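Local coordinates for putative carboxymuconolactone decarboxylase (Burkholderia xenovorans, PDB 2QEU), which belongs to the carboxymuconolactone decarboxylase family of AhpD-like proteins and may have peroxiredoxin activity, though its actual reaction is not established, at residues A19-D24 against R48-M53. Residues are numbered along the deposited sequence; the frame is centred on the assembly and turned at random. Where two conformers were deposited one is given.
Sequences AHYESD and RMRTTM
R50 reaches from helix 40-53 to D24 on helix 10-25, where its NH1 donates to D24 OD2 at 2.7 Å in a salt bridge. The N-H...O angle is 154°, and NH1 meets the oxygen from above the carboxylate plane, the two flat groups being turned 68° apart. What brings the guanidinium there is an outstretched arginine: CG lies anti to the backbone N (chi1 -158°) and the chain stays extended to NE. Along the way R50 CD passes 3.5 Å from Y21 CE1, and the same ring carbon lies over one face of the guanidinium. H20 crosses the arginine at about a right angle, with its NE2 at the guanidinium edge, 3.0 Å from R50 NH1. The imidazole itself is covered on one face by T51, whose OG1 sits over the ring centre and whose CA makes a CH-pi contact 4.0 Å from the centroid. That hydroxyl is hydrogen-bonded to the backbone O of S47, while Y21 OH bonds to S47 OG, so S47, one turn back on helix 40-53, bonds both hydroxyls. D24 OD1 is taken by H69 NE2, while R50 NH2 bonds a citrate probably taken from the crystallisation liquor. The result is a largely buried packing of two helices in this all-helical AhpD-like fold, and the citrate beside R50 may mark a pocket.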
# COMPACT_ATOMS: atom_id res chain seq x y z
N ALA B 19 18.11 -7.50 27.08
CA ALA B 19 18.65 -8.83 26.74
C ALA B 19 18.01 -9.39 25.45
O ALA B 19 18.69 -10.02 24.62
CB ALA B 19 18.45 -9.79 27.90
N HIS B 20 16.71 -9.15 25.28
CA HIS B 20 16.01 -9.54 24.06
C HIS B 20 16.62 -8.87 22.82
O HIS B 20 16.94 -9.55 21.84
CB HIS B 20 14.50 -9.21 24.14
CG HIS B 20 13.80 -9.31 22.82
ND1 HIS B 20 13.67 -10.50 22.13
CD2 HIS B 20 13.24 -8.36 22.03
CE1 HIS B 20 13.03 -10.29 20.99
NE2 HIS B 20 12.76 -9.00 20.91
N TYR B 21 16.76 -7.55 22.86
CA TYR B 21 17.25 -6.82 21.69
C TYR B 21 18.73 -7.09 21.40
O TYR B 21 19.12 -7.17 20.23
CB TYR B 21 16.95 -5.32 21.81
CG TYR B 21 15.48 -5.00 21.68
CD1 TYR B 21 14.86 -5.08 20.44
CD2 TYR B 21 14.70 -4.62 22.79
CE1 TYR B 21 13.52 -4.80 20.30
CE2 TYR B 21 13.35 -4.32 22.65
CZ TYR B 21 12.76 -4.41 21.38
OH TYR B 21 11.41 -4.14 21.14
N GLU B 22 19.55 -7.26 22.44
CA GLU B 22 20.95 -7.58 22.18
C GLU B 22 21.06 -8.96 21.53
O GLU B 22 21.80 -9.14 20.57
CB GLU B 22 21.77 -7.53 23.47
CG GLU B 22 21.90 -6.12 24.07
CD GLU B 22 22.66 -5.13 23.20
OE1 GLU B 22 23.39 -5.55 22.28
OE2 GLU B 22 22.55 -3.92 23.46
N SER B 23 20.29 -9.92 22.05
CA SER B 23 20.32 -11.29 21.57
C SER B 23 19.78 -11.38 20.15
O SER B 23 20.43 -11.92 19.24
CB SER B 23 19.47 -12.16 22.49
OG SER B 23 19.45 -13.50 22.05
N ASP B 24 18.61 -10.79 19.97
CA ASP B 24 17.91 -10.93 18.71
C ASP B 24 18.50 -10.06 17.61
O ASP B 24 18.66 -10.54 16.46
CB ASP B 24 16.45 -10.58 18.87
CG ASP B 24 15.65 -10.97 17.65
OD1 ASP B 24 15.65 -12.19 17.32
OD2 ASP B 24 15.08 -10.03 17.06
N ARG B 48 7.19 -6.98 24.61
CA ARG B 48 6.70 -8.26 25.07
C ARG B 48 6.16 -9.07 23.89
O ARG B 48 6.40 -10.29 23.84
CB ARG B 48 5.56 -8.12 26.06
CG ARG B 48 5.91 -7.61 27.44
CD ARG B 48 4.63 -7.20 28.12
NE ARG B 48 4.96 -6.60 29.39
CZ ARG B 48 5.00 -7.28 30.54
NH1 ARG B 48 4.70 -8.58 30.59
NH2 ARG B 48 5.34 -6.63 31.64
N MSE B 49 5.43 -8.41 22.98
CA MSE B 49 4.88 -9.07 21.81
C MSE B 49 6.01 -9.58 20.94
O MSE B 49 6.01 -10.74 20.51
CB MSE B 49 3.99 -8.11 21.01
CG MSE B 49 3.14 -8.80 19.94
SE MSE B 49 1.98 -7.54 19.04
CE MSE B 49 3.37 -6.61 18.10
N ARG B 50 7.01 -8.73 20.72
CA ARG B 50 8.17 -9.07 19.89
C ARG B 50 8.93 -10.27 20.44
O ARG B 50 9.40 -11.13 19.71
CB ARG B 50 9.14 -7.89 19.87
CG ARG B 50 10.05 -7.87 18.71
CD ARG B 50 11.01 -6.74 18.82
NE ARG B 50 11.71 -6.60 17.56
CZ ARG B 50 12.80 -7.29 17.23
NH1 ARG B 50 13.38 -8.13 18.09
NH2 ARG B 50 13.32 -7.11 16.03
N THR B 51 9.06 -10.29 21.76
CA THR B 51 9.80 -11.32 22.46
C THR B 51 9.18 -12.69 22.25
O THR B 51 9.92 -13.66 22.00
CB THR B 51 9.93 -10.98 23.96
OG1 THR B 51 10.58 -9.72 24.06
CG2 THR B 51 10.69 -12.04 24.68
N THR B 52 7.85 -12.78 22.34
CA THR B 52 7.16 -14.05 22.06
C THR B 52 7.28 -14.39 20.56
O THR B 52 7.64 -15.53 20.17
CB THR B 52 5.70 -14.05 22.56
OG1 THR B 52 5.09 -15.31 22.23
CG2 THR B 52 4.89 -12.98 21.94
N MSE B 53 7.06 -13.39 19.71
CA MSE B 53 7.05 -13.68 18.27
C MSE B 53 8.40 -14.17 17.75
O MSE B 53 8.43 -15.04 16.88
CB MSE B 53 6.65 -12.46 17.50
CG MSE B 53 5.17 -12.16 17.58
SE MSE B 53 4.87 -10.48 16.62
CE MSE B 53 2.97 -10.42 16.67